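PDB 6ZXU: oxidoreductase, NAD-binding/iron-sulfur cluster-binding protein from Nitratireductor pacificus pht-3B, which catalyses reductive dehalogenation as a catabolic enzyme, with a cobalamin cofactor and two [4Fe-4S] clusters that probably pass electrons to it. Local coordinates for residues F317-A321 / T576-V580; R336-K340 / Q582-A587; A570-K574 / P697-S701; K559-N563 / M679-R683; K329-K334 / R579-M583. All coordinates share one frame; numbering follows the deposited sequence.

Contact 1. Residues F317-A321 / T576-V580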
# COMPACT_ATOMS: atom_id res chain seq x y z
N PHE A 317 8.52 -19.00 -1.40
CA PHE A 317 7.82 -19.95 -0.59
C PHE A 317 6.30 -19.99 -0.77
O PHE A 317 5.73 -21.02 -0.45
CB PHE A 317 8.16 -19.91 0.89
CG PHE A 317 9.27 -20.84 1.28
CD1 PHE A 317 10.51 -20.65 0.78
CD2 PHE A 317 9.08 -21.84 2.23
CE1 PHE A 317 11.57 -21.51 1.13
CE2 PHE A 317 10.09 -22.71 2.57
CZ PHE A 317 11.37 -22.53 2.02
N PHE A 318 5.65 -18.97 -1.31
CA PHE A 318 4.26 -19.18 -1.77
C PHE A 318 4.19 -20.16 -2.94
O PHE A 318 3.27 -20.94 -3.01
CB PHE A 318 3.61 -17.87 -2.17
CG PHE A 318 3.33 -16.95 -1.01
CD1 PHE A 318 2.76 -17.47 0.14
CD2 PHE A 318 3.71 -15.61 -1.05
CE1 PHE A 318 2.51 -16.64 1.22
CE2 PHE A 318 3.49 -14.79 0.06
CZ PHE A 318 2.87 -15.31 1.15
N LYS A 319 5.12 -20.07 -3.90
CA LYS A 319 5.19 -21.03 -5.00
C LYS A 319 5.51 -22.43 -4.50
O LYS A 319 4.93 -23.42 -4.97
CB LYS A 319 6.21 -20.60 -6.06
CG LYS A 319 5.96 -19.26 -6.67
CD LYS A 319 4.53 -19.11 -6.88
CE LYS A 319 4.20 -18.23 -8.05
NZ LYS A 319 4.56 -16.88 -7.84
N ARG A 320 6.33 -22.55 -3.47
CA ARG A 320 6.59 -23.83 -2.86
C ARG A 320 5.36 -24.43 -2.24
O ARG A 320 5.07 -25.62 -2.39
CB ARG A 320 7.72 -23.76 -1.86
CG ARG A 320 9.04 -23.30 -2.46
CD ARG A 320 10.26 -23.70 -1.62
NE ARG A 320 10.55 -25.13 -1.62
CZ ARG A 320 11.67 -25.69 -1.18
NH1 ARG A 320 12.67 -24.96 -0.70
NH2 ARG A 320 11.75 -26.99 -1.14
N ALA A 321 4.57 -23.59 -1.54
CA ALA A 321 3.32 -24.04 -0.96
C ALA A 321 2.33 -24.52 -2.02
O ALA A 321 1.78 -25.57 -1.88
CB ALA A 321 2.71 -22.89 -0.11
N THR A 576 5.55 -18.76 6.35
CA THR A 576 4.64 -19.16 5.28
C THR A 576 3.47 -20.01 5.77
O THR A 576 2.29 -19.78 5.45
CB THR A 576 5.39 -19.93 4.13
OG1 THR A 576 6.41 -19.10 3.62
CG2 THR A 576 4.44 -20.23 2.99
N LYS A 577 3.78 -21.03 6.59
CA LYS A 577 2.75 -21.93 7.06
C LYS A 577 1.73 -21.18 7.91
O LYS A 577 0.51 -21.38 7.76
CB LYS A 577 3.37 -23.06 7.86
CG LYS A 577 3.92 -24.13 6.94
CD LYS A 577 4.73 -25.19 7.70
CE LYS A 577 4.86 -26.45 6.84
NZ LYS A 577 6.08 -27.20 7.23
N TYR A 578 2.17 -20.28 8.80
CA TYR A 578 1.24 -19.51 9.59
C TYR A 578 0.35 -18.62 8.71
O TYR A 578 -0.88 -18.66 8.80
CB TYR A 578 1.94 -18.69 10.69
CG TYR A 578 0.98 -17.99 11.61
CD1 TYR A 578 0.30 -18.69 12.59
CD2 TYR A 578 0.67 -16.65 11.45
CE1 TYR A 578 -0.64 -18.06 13.42
CE2 TYR A 578 -0.24 -16.02 12.28
CZ TYR A 578 -0.90 -16.74 13.28
OH TYR A 578 -1.82 -16.11 14.10
N ARG A 579 0.93 -17.85 7.83
CA ARG A 579 0.14 -16.96 7.02
C ARG A 579 -0.88 -17.69 6.11
O ARG A 579 -2.03 -17.27 5.98
CB ARG A 579 1.05 -16.07 6.17
CG ARG A 579 1.94 -15.14 6.95
CD ARG A 579 2.67 -14.08 6.11
NE ARG A 579 1.77 -13.07 5.64
CZ ARG A 579 1.72 -12.58 4.45
NH1 ARG A 579 0.87 -11.62 4.17
NH2 ARG A 579 2.58 -12.97 3.55
N VAL A 580 -0.45 -18.79 5.46
CA VAL A 580 -1.28 -19.52 4.51
C VAL A 580 -2.40 -20.27 5.25
O VAL A 580 -3.53 -20.32 4.77
CB VAL A 580 -0.45 -20.48 3.67
CG1 VAL A 580 -1.30 -21.43 2.85
CG2 VAL A 580 0.44 -19.63 2.72
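In the wall of the cobalamin pocket of this reductive dehalogenase, F317 and F318 at the start of helix 317-323 pack against T576, R579 and V580 of helix 572-581. The two short helical segments cross at -68°, their axes 10.8 Å apart at the closest point. F317, whose backbone N hydrogen-bonds to cobalamin, meets T576 at about a right angle: the hydroxyl OG1 of T576 sits 3.3 Å from CB of F317, while the ring of F317 leads away from this contact, with R320 CD lying over one of its faces. That hydroxyl is not left without a mate, because it hydrogen-bonds to the carbonyl of V572 one helical turn earlier. The methyl CG2 of T576 lies 4.4 Å from CB of A321; a small residue suits this position so close to a neighbouring helix. F318 reaches across further. Its ring receives V580 CG2 at its edge, 3.9 Å from F318 CE1. A bend at chi3 (72°) brings R579 NH2 to 3.4 Å from F318 CZ. This nitrogen lies near the plane of the ring, at its edge, with ring and guanidinium planes 58° apart. The contact thus joins the helices by apolar and edge packing, while T576 OG1 is satisfied by V572 O and R579 NE by the carbonyl of C588. Touching both cobalamin and an iron-sulfur cluster, the guanidinium would probably place positive charge beside both.

Contact 2. Residues R336-K340 / Q582-A587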
# COMPACT_ATOMS: atom_id res chain seq x y z
N ARG A 336 -6.55 -19.35 -1.44
CA ARG A 336 -7.65 -18.74 -0.67
C ARG A 336 -7.19 -17.78 0.42
O ARG A 336 -7.93 -16.87 0.80
CB ARG A 336 -8.37 -19.89 0.02
CG ARG A 336 -9.60 -19.51 0.65
CD ARG A 336 -10.20 -20.66 1.46
NE ARG A 336 -11.20 -19.96 2.26
CZ ARG A 336 -11.23 -19.98 3.58
NH1 ARG A 336 -10.31 -20.67 4.27
NH2 ARG A 336 -12.25 -19.37 4.23
N PHE A 337 -6.01 -18.02 0.99
CA PHE A 337 -5.67 -17.44 2.29
C PHE A 337 -5.72 -15.89 2.37
O PHE A 337 -6.13 -15.36 3.39
CB PHE A 337 -4.36 -17.96 2.84
CG PHE A 337 -3.15 -17.28 2.25
CD1 PHE A 337 -2.62 -17.71 1.09
CD2 PHE A 337 -2.56 -16.20 2.91
CE1 PHE A 337 -1.50 -17.12 0.52
CE2 PHE A 337 -1.45 -15.60 2.35
CZ PHE A 337 -0.94 -16.03 1.15
N PRO A 338 -5.42 -15.18 1.27
CA PRO A 338 -5.56 -13.75 1.37
C PRO A 338 -6.89 -13.20 0.85
O PRO A 338 -7.06 -11.96 0.78
CB PRO A 338 -4.42 -13.24 0.43
CG PRO A 338 -4.36 -14.28 -0.66
CD PRO A 338 -4.87 -15.58 -0.05
N MET A 339 -7.80 -14.10 0.52
CA MET A 339 -9.07 -13.71 -0.12
C MET A 339 -10.28 -14.22 0.65
O MET A 339 -11.33 -14.44 0.09
CB MET A 339 -9.10 -14.27 -1.54
CG MET A 339 -8.15 -13.49 -2.47
SD MET A 339 -8.77 -11.87 -2.79
CE MET A 339 -7.31 -10.84 -3.10
N LYS A 340 -10.13 -14.36 1.94
CA LYS A 340 -11.19 -14.81 2.77
C LYS A 340 -12.16 -13.69 3.13
O LYS A 340 -13.31 -13.95 3.41
CB LYS A 340 -10.62 -15.37 4.07
CG LYS A 340 -9.59 -16.44 3.89
CD LYS A 340 -9.32 -17.06 5.29
CE LYS A 340 -7.90 -17.44 5.52
NZ LYS A 340 -7.67 -18.20 6.79
N GLN A 582 -3.24 -20.36 9.05
CA GLN A 582 -3.94 -20.03 10.27
C GLN A 582 -5.39 -19.60 9.99
O GLN A 582 -5.70 -18.99 8.94
CB GLN A 582 -3.18 -19.00 11.09
CG GLN A 582 -3.14 -17.57 10.52
CD GLN A 582 -4.23 -16.70 11.11
OE1 GLN A 582 -4.93 -17.11 12.03
NE2 GLN A 582 -4.34 -15.49 10.63
N MET A 583 -6.30 -19.98 10.89
CA MET A 583 -7.72 -19.95 10.62
C MET A 583 -8.50 -18.90 11.41
O MET A 583 -9.72 -18.82 11.26
CB MET A 583 -8.33 -21.33 10.95
CG MET A 583 -7.76 -22.46 10.12
SD MET A 583 -8.39 -24.13 10.61
CE MET A 583 -7.51 -24.42 12.20
N LYS A 584 -7.82 -18.09 12.22
CA LYS A 584 -8.45 -17.05 12.99
C LYS A 584 -8.21 -15.64 12.40
O LYS A 584 -8.30 -14.63 13.07
CB LYS A 584 -8.10 -17.16 14.44
CG LYS A 584 -8.22 -18.57 15.01
CD LYS A 584 -8.65 -18.66 16.44
CE LYS A 584 -7.70 -18.09 17.41
NZ LYS A 584 -8.35 -17.69 18.71
N GLY A 585 -7.91 -15.62 11.14
CA GLY A 585 -7.81 -14.41 10.39
C GLY A 585 -7.42 -14.70 8.95
O GLY A 585 -7.32 -15.87 8.52
N SER A 586 -7.10 -13.64 8.20
CA SER A 586 -6.63 -13.77 6.82
C SER A 586 -5.15 -13.31 6.69
O SER A 586 -4.87 -12.14 6.65
CB SER A 586 -7.50 -12.91 5.94
OG SER A 586 -7.35 -13.31 4.63
N ALA A 587 -4.24 -14.27 6.68
CA ALA A 587 -2.76 -14.04 6.61
C ALA A 587 -2.27 -13.33 7.87
O ALA A 587 -2.83 -13.51 8.93
CB ALA A 587 -2.42 -13.32 5.34
O HOH W 1 -8.89 -11.51 2.93
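K340 and S586 carry the polar half of this contact between two loops. The ammonium NZ of K340 reaches two backbone carbonyls in the loop that follows helix 572-581: G585 O at 2.9 Å, approached nearly head-on with a C=O...N angle of 160°, and Q582 O through a weak bond. The hydroxyl OG of S586, swung to the side opposite its own backbone N (chi1 -162°), donates to F337 O at 2.7 Å and lies in that carbonyl's plane. Water 1 donates to the same hydroxyl and, weakly, to P338 O, which adds a water-mediated link. Within its own loop, the amide of Q582 accepts from K584 N through OE1 and donates to A587 O through NE2, which braces the loop from inside. The apolar contact across the loops is made by F337, whose ring edge takes the methyl CB of A587 at 3.8 Å from F337 CD2, while P338 CD covers one ring face. Cutting K340 back to an alanine would probably leave the carbonyls of G585 and Q582 without their ammonium donor and let the loop shift. A buried lysine paired with carbonyls, and a serine that donates and accepts at once, are consistent with the loop leading to the cluster ligand C588 being held largely through backbone oxygens.

Contact 3. Residues A570-K574 / P697-S701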
# COMPACT_ATOMS: atom_id res chain seq x y z
N ALA A 570 14.82 -14.61 9.00
CA ALA A 570 13.66 -15.18 9.60
C ALA A 570 13.45 -16.58 9.05
O ALA A 570 13.99 -16.95 8.01
CB ALA A 570 12.44 -14.37 9.31
N ASP A 571 12.63 -17.36 9.73
CA ASP A 571 12.27 -18.73 9.26
C ASP A 571 11.08 -18.65 8.32
O ASP A 571 9.94 -18.53 8.74
CB ASP A 571 11.96 -19.64 10.44
CG ASP A 571 11.88 -21.11 10.05
OD1 ASP A 571 11.26 -21.46 9.02
OD2 ASP A 571 12.52 -21.95 10.78
N VAL A 572 11.36 -18.69 7.03
CA VAL A 572 10.36 -18.45 6.04
C VAL A 572 9.38 -19.60 5.92
O VAL A 572 8.24 -19.41 5.49
CB VAL A 572 10.96 -18.05 4.68
CG1 VAL A 572 11.81 -16.79 4.82
CG2 VAL A 572 11.79 -19.16 4.07
N GLU A 573 9.81 -20.80 6.29
CA GLU A 573 8.88 -21.93 6.32
C GLU A 573 7.82 -21.76 7.41
O GLU A 573 6.63 -21.97 7.14
CB GLU A 573 9.64 -23.19 6.55
CG GLU A 573 8.74 -24.41 6.67
CD GLU A 573 9.58 -25.66 6.91
OE1 GLU A 573 10.86 -25.60 7.02
OE2 GLU A 573 8.97 -26.74 7.00
N LYS A 574 8.23 -21.37 8.60
CA LYS A 574 7.27 -21.14 9.70
C LYS A 574 6.34 -19.97 9.40
O LYS A 574 5.09 -20.12 9.51
CB LYS A 574 7.97 -20.90 11.00
CG LYS A 574 8.68 -22.10 11.54
CD LYS A 574 8.86 -22.05 13.05
CE LYS A 574 9.87 -21.01 13.40
NZ LYS A 574 10.32 -21.06 14.83
N PRO A 697 9.86 -31.50 -1.38
CA PRO A 697 9.53 -31.33 0.05
C PRO A 697 10.58 -30.49 0.76
O PRO A 697 11.78 -30.68 0.53
CB PRO A 697 9.49 -32.74 0.57
CG PRO A 697 9.11 -33.56 -0.66
CD PRO A 697 9.85 -32.94 -1.80
N VAL A 698 10.12 -29.53 1.57
CA VAL A 698 11.07 -28.62 2.18
C VAL A 698 12.00 -29.42 3.12
O VAL A 698 11.55 -30.21 3.95
CB VAL A 698 10.35 -27.49 2.91
CG1 VAL A 698 11.34 -26.67 3.71
CG2 VAL A 698 9.77 -26.52 1.92
N ASP A 699 13.32 -29.22 3.02
CA ASP A 699 14.26 -29.98 3.83
C ASP A 699 14.54 -29.25 5.14
O ASP A 699 15.55 -28.58 5.28
CB ASP A 699 15.54 -30.22 3.03
CG ASP A 699 16.60 -31.01 3.81
OD1 ASP A 699 16.30 -31.48 4.94
OD2 ASP A 699 17.79 -31.13 3.34
N ARG A 700 13.70 -29.47 6.13
CA ARG A 700 13.82 -28.67 7.34
C ARG A 700 15.03 -29.06 8.13
O ARG A 700 15.76 -28.19 8.62
CB ARG A 700 12.55 -28.78 8.18
CG ARG A 700 12.61 -27.85 9.37
CD ARG A 700 11.25 -27.41 9.83
NE ARG A 700 11.43 -26.46 10.92
CZ ARG A 700 11.52 -25.16 10.80
NH1 ARG A 700 11.37 -24.57 9.62
NH2 ARG A 700 11.73 -24.45 11.88
N SER A 701 15.30 -30.34 8.29
CA SER A 701 16.50 -30.66 9.08
C SER A 701 17.76 -30.08 8.41
O SER A 701 18.67 -29.57 9.08
CB SER A 701 16.62 -32.15 9.32
OG SER A 701 16.56 -32.67 8.06
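R700 reaches from the first turn of helix 700-709 to D571 and E573 at the start of helix 572-581. R700 CB and CG pass E573 OE1, CG at 3.7 Å, and R700 CD comes closer to the same oxygen, at 3.4 Å. The chain is extended from CG to NE, with CG anti to the backbone N (chi1 -174°), and this carries the guanidinium to both acids. R700 NH1 gives E573 OE1 a bond of 2.8 Å that lies in the guanidinium plane, although the oxygen is met from well above its own carboxylate plane, the two planes being 76° apart. D571 is gripped end-on: R700 NH1 donates to the syn lone pair of D571 OD1 at 3.2 Å, and R700 NH2 donates to D571 OD2 at 2.8 Å, with only 27° between the planes. Arginine suits the place because NH1 can donate to both acids while NH2 completes the grip on D571. The acids have further partners: E573 probably hydrogen-bonds to the Y680 hydroxyl through OE1 and pairs with K577 through OE2, while D571 OD2 accepts from A678 N. The methylenes of K574 cross R700 at about a right angle, K574 CG lying 3.9 Å from R700 NH2, while K574 NZ is taken by N552 O. V698 CG1 packs against E573 OE1 at 3.5 Å. D571 is also the N-cap of its helix, its OD1 accepting from K574 N at 3.1 Å. The arrangement is a salt-bridge network built round a helix N-cap, tying the start of helix 700-709 to the helix that carries the cluster ligand C575.

Contact 4. Residues K559-N563 / M679-R683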
# COMPACT_ATOMS: atom_id res chain seq x y z
N LYS A 559 22.85 -11.18 13.17
CA LYS A 559 22.82 -11.28 11.73
C LYS A 559 23.76 -12.42 11.28
O LYS A 559 24.74 -12.73 11.93
CB LYS A 559 23.21 -9.98 11.08
CG LYS A 559 22.12 -8.92 11.15
CD LYS A 559 22.60 -7.57 10.63
CE LYS A 559 23.33 -6.84 11.74
NZ LYS A 559 23.90 -5.58 11.22
N VAL A 560 23.43 -13.03 10.16
CA VAL A 560 24.19 -14.08 9.52
C VAL A 560 24.42 -13.71 8.04
O VAL A 560 23.77 -12.80 7.48
CB VAL A 560 23.48 -15.46 9.58
CG1 VAL A 560 23.35 -15.93 11.02
CG2 VAL A 560 22.10 -15.47 8.93
N MET A 561 25.35 -14.41 7.43
CA MET A 561 25.50 -14.34 5.97
C MET A 561 24.53 -15.34 5.36
O MET A 561 24.38 -16.46 5.86
CB MET A 561 26.98 -14.70 5.57
CG MET A 561 28.03 -13.71 6.02
SD MET A 561 27.67 -11.98 5.67
CE MET A 561 27.77 -11.97 3.89
N PHE A 562 23.93 -14.93 4.27
CA PHE A 562 22.94 -15.73 3.56
C PHE A 562 23.08 -15.34 2.09
O PHE A 562 22.87 -14.20 1.76
CB PHE A 562 21.50 -15.35 4.10
CG PHE A 562 20.36 -16.03 3.39
CD1 PHE A 562 19.73 -15.45 2.28
CD2 PHE A 562 19.91 -17.26 3.82
CE1 PHE A 562 18.75 -16.11 1.62
CE2 PHE A 562 18.92 -17.93 3.14
CZ PHE A 562 18.32 -17.33 2.05
N ASN A 563 23.45 -16.31 1.23
CA ASN A 563 23.51 -16.14 -0.21
C ASN A 563 24.24 -14.88 -0.55
O ASN A 563 23.81 -14.11 -1.42
CB ASN A 563 22.13 -16.15 -0.85
CG ASN A 563 22.18 -16.20 -2.40
OD1 ASN A 563 23.14 -16.67 -2.99
ND2 ASN A 563 21.15 -15.76 -3.01
N MET A 679 17.05 -22.00 7.46
CA MET A 679 17.23 -21.07 6.35
C MET A 679 17.30 -21.85 5.04
O MET A 679 17.73 -22.98 5.03
CB MET A 679 18.45 -20.18 6.51
CG MET A 679 19.73 -20.92 6.64
SD MET A 679 21.22 -19.97 6.39
CE MET A 679 21.01 -18.43 7.27
N TYR A 680 16.93 -21.21 3.96
CA TYR A 680 16.85 -21.91 2.69
C TYR A 680 17.55 -21.07 1.63
O TYR A 680 16.89 -20.46 0.77
CB TYR A 680 15.42 -22.20 2.33
CG TYR A 680 14.76 -23.11 3.31
CD1 TYR A 680 15.01 -24.45 3.32
CD2 TYR A 680 14.00 -22.59 4.34
CE1 TYR A 680 14.46 -25.30 4.27
CE2 TYR A 680 13.48 -23.42 5.35
CZ TYR A 680 13.73 -24.79 5.29
OH TYR A 680 13.15 -25.65 6.26
N PRO A 681 18.90 -21.08 1.65
CA PRO A 681 19.63 -20.42 0.58
C PRO A 681 19.50 -21.26 -0.68
O PRO A 681 18.97 -22.34 -0.62
CB PRO A 681 21.06 -20.38 1.12
CG PRO A 681 21.13 -21.55 2.03
CD PRO A 681 19.79 -21.70 2.63
N PRO A 682 20.03 -20.76 -1.83
CA PRO A 682 19.90 -21.51 -3.08
C PRO A 682 20.15 -23.01 -3.04
O PRO A 682 19.43 -23.77 -3.71
CB PRO A 682 20.86 -20.79 -4.01
CG PRO A 682 20.70 -19.36 -3.56
CD PRO A 682 20.63 -19.43 -2.07
N ARG A 683 21.10 -23.48 -2.28
CA ARG A 683 21.27 -24.90 -2.29
C ARG A 683 20.11 -25.71 -1.78
O ARG A 683 20.06 -26.88 -2.05
CB ARG A 683 22.53 -25.30 -1.57
CG ARG A 683 22.60 -25.08 -0.14
CD ARG A 683 23.98 -25.54 0.40
NE ARG A 683 24.04 -26.99 0.42
CZ ARG A 683 23.66 -27.75 1.43
NH1 ARG A 683 23.30 -27.21 2.56
NH2 ARG A 683 23.62 -29.09 1.29
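F562 drives its ring between M679 and P681, the bump round which this contact is shaped. A first torsion of 176° carries CG away from the backbone N and puts the ring against the loop 679-683. The CE2 corner of F562 is met by the pyrrolidine of P681, whose CB lies 3.8 Å away, and F562 CZ comes to 3.7 Å from Y680 O. M679 slides past the ring in the opposite direction: its sulfur SD stands at the edge of the F562 ring, 5.3 Å from the centroid and 84° off the ring normal, a Met-aromatic contact. Because the methionine chain bends at chi3 (44°), M679 CE fits between two neighbours, 3.8 Å from F562 CD2 and 3.6 Å from V560 CG2, which it meets tip to tip. Flexible methionine suits this place between a branched valine and a rigid ring. At the far end N563 lies across P682, N563 CG 3.6 Å from P682 CD, while N563 OD1 bonds to the backbone N of Q309. Trading the ring of F562 for the lone methyl of an alanine would probably open a gap between M679 and P681 and leave the methionine sulfur without its aromatic partner. The F562 ring also touches cobalamin and makes a cation-pi contact with K569. Strand 560-562 pairs antiparallel with 565-567, and helix 700-709 packs behind M679 and P681, placing the loop between that hairpin and the helix.

Contact 5. Residues K329-K334 / R579-M583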
# COMPACT_ATOMS: atom_id res chain seq x y z
N LYS A 329 -2.00 -29.23 3.49
CA LYS A 329 -2.86 -28.09 3.96
C LYS A 329 -2.45 -26.76 3.36
O LYS A 329 -3.32 -25.97 2.85
CB LYS A 329 -2.89 -27.97 5.48
CG LYS A 329 -4.06 -27.10 5.93
CD LYS A 329 -4.10 -26.87 7.44
CE LYS A 329 -4.98 -27.86 8.26
NZ LYS A 329 -5.13 -27.34 9.67
N ALA A 330 -1.12 -26.54 3.34
CA ALA A 330 -0.61 -25.33 2.72
C ALA A 330 -0.97 -25.24 1.21
O ALA A 330 -1.34 -24.16 0.70
CB ALA A 330 0.88 -25.27 2.93
N LYS A 331 -0.90 -26.36 0.52
CA LYS A 331 -1.31 -26.43 -0.88
C LYS A 331 -2.80 -26.09 -1.07
O LYS A 331 -3.18 -25.29 -1.95
CB LYS A 331 -0.98 -27.82 -1.40
CG LYS A 331 -1.16 -27.96 -2.88
CD LYS A 331 -0.92 -29.42 -3.26
CE LYS A 331 -1.35 -29.64 -4.71
NZ LYS A 331 -1.00 -31.01 -5.29
N GLN A 332 -3.64 -26.69 -0.24
CA GLN A 332 -5.10 -26.49 -0.33
C GLN A 332 -5.45 -25.01 -0.07
O GLN A 332 -6.38 -24.48 -0.71
CB GLN A 332 -5.91 -27.37 0.69
N GLU A 333 -4.71 -24.36 0.85
CA GLU A 333 -5.07 -23.00 1.28
C GLU A 333 -4.39 -21.90 0.54
O GLU A 333 -4.80 -20.73 0.67
CB GLU A 333 -4.84 -22.84 2.75
CG GLU A 333 -5.92 -23.55 3.58
CD GLU A 333 -7.39 -22.91 3.42
OE1 GLU A 333 -7.62 -21.66 3.63
OE2 GLU A 333 -8.32 -23.68 3.03
N LYS A 334 -3.48 -22.25 -0.38
CA LYS A 334 -2.63 -21.29 -1.05
C LYS A 334 -3.43 -20.24 -1.79
O LYS A 334 -3.09 -19.03 -1.69
CB LYS A 334 -1.62 -21.96 -1.98
CG LYS A 334 -1.03 -21.13 -3.17
CD LYS A 334 -0.28 -19.98 -2.78
CE LYS A 334 0.50 -19.28 -3.92
NZ LYS A 334 -0.21 -18.84 -5.13
N ARG A 579 0.93 -17.85 7.83
CA ARG A 579 0.14 -16.96 7.02
C ARG A 579 -0.88 -17.69 6.11
O ARG A 579 -2.03 -17.27 5.98
CB ARG A 579 1.05 -16.07 6.17
CG ARG A 579 1.94 -15.14 6.95
CD ARG A 579 2.67 -14.08 6.11
NE ARG A 579 1.77 -13.07 5.64
CZ ARG A 579 1.72 -12.58 4.45
NH1 ARG A 579 0.87 -11.62 4.17
NH2 ARG A 579 2.58 -12.97 3.55
N VAL A 580 -0.45 -18.79 5.46
CA VAL A 580 -1.28 -19.52 4.51
C VAL A 580 -2.40 -20.27 5.25
O VAL A 580 -3.53 -20.32 4.77
CB VAL A 580 -0.45 -20.48 3.67
CG1 VAL A 580 -1.30 -21.43 2.85
CG2 VAL A 580 0.44 -19.63 2.72
N THR A 581 -2.06 -20.86 6.38
CA THR A 581 -2.95 -21.82 7.03
C THR A 581 -3.63 -21.42 8.36
O THR A 581 -4.52 -22.10 8.79
CB THR A 581 -2.30 -23.21 7.28
OG1 THR A 581 -1.43 -23.13 8.38
CG2 THR A 581 -1.54 -23.75 6.08
N GLN A 582 -3.24 -20.36 9.05
CA GLN A 582 -3.94 -20.03 10.27
C GLN A 582 -5.39 -19.60 9.99
O GLN A 582 -5.70 -18.99 8.94
CB GLN A 582 -3.18 -19.00 11.09
CG GLN A 582 -3.14 -17.57 10.52
CD GLN A 582 -4.23 -16.70 11.11
OE1 GLN A 582 -4.93 -17.11 12.03
NE2 GLN A 582 -4.34 -15.49 10.63
N MET A 583 -6.30 -19.98 10.89
CA MET A 583 -7.72 -19.95 10.62
C MET A 583 -8.50 -18.90 11.41
O MET A 583 -9.72 -18.82 11.26
CB MET A 583 -8.33 -21.33 10.95
CG MET A 583 -7.76 -22.46 10.12
SD MET A 583 -8.39 -24.13 10.61
CE MET A 583 -7.51 -24.42 12.20
O HOH W 2 -4.83 -24.77 10.09
O HOH W 3 -6.21 -20.21 5.24
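V580 and T581, at the end of helix 572-581, press their methyls against A330 and E333 of helix 328-333. In the van der Waals packing, V580 CG1, set by a chi1 of 170°, fits against the other helix: it lies 3.5 Å from the carbonyl oxygen A330 O and 3.8 Å from E333 CB, and A330 CB is a looser apolar neighbour. T581 CG2 rests 3.8 Å from A330 CA, where the single methyl of an alanine allows the backbones to approach closely. K329 crosses T581 at about a right angle, K329 CD lying 4.1 Å from T581 CB, so the lysine offers its aliphatic stem here while its NZ goes to water 2. The threonine hydroxyl turns back to its own helix and bonds to K577 O, which leaves the methyl to face the neighbour. The polar part runs through water. Water 2 accepts from K329 NZ at 2.6 Å and donates to T581 O, while water 3 donates both to E333 OE1 at 2.6 Å and to V580 O at 2.7 Å. Both waters therefore serve carbonyls near the end of helix 572-581. E333 OE1 also forms a salt bridge with R336. Helix 328-333 thus covers the C-terminal end of helix 572-581, with F318 of helix 317-323 against K334, and F337 of the following loop packed on V580.

How the contacts relate
Helix 572-581 is the common element: contacts 1, 3 and 5 all use it, and contact 2 takes the loop that follows. Contact 3 lies at its start, contact 1 further along and contact 5 at its end, where R579 and V580 are shared with contact 1, and Q582 and M583 with contact 2. Centres of contacts 1 and 5 are 7 Å apart, while contacts 2 and 4 are the most distant, at 28 Å. Residues 317-340 thus supply one partner for contacts 1, 5 and 2 in turn, and residues 679-701 supply contacts 4 and 3, which meet through Y680 and E573. Most of these contacts pack sequence-distant segments against the helix that carries C575, beside cobalamin and a cluster.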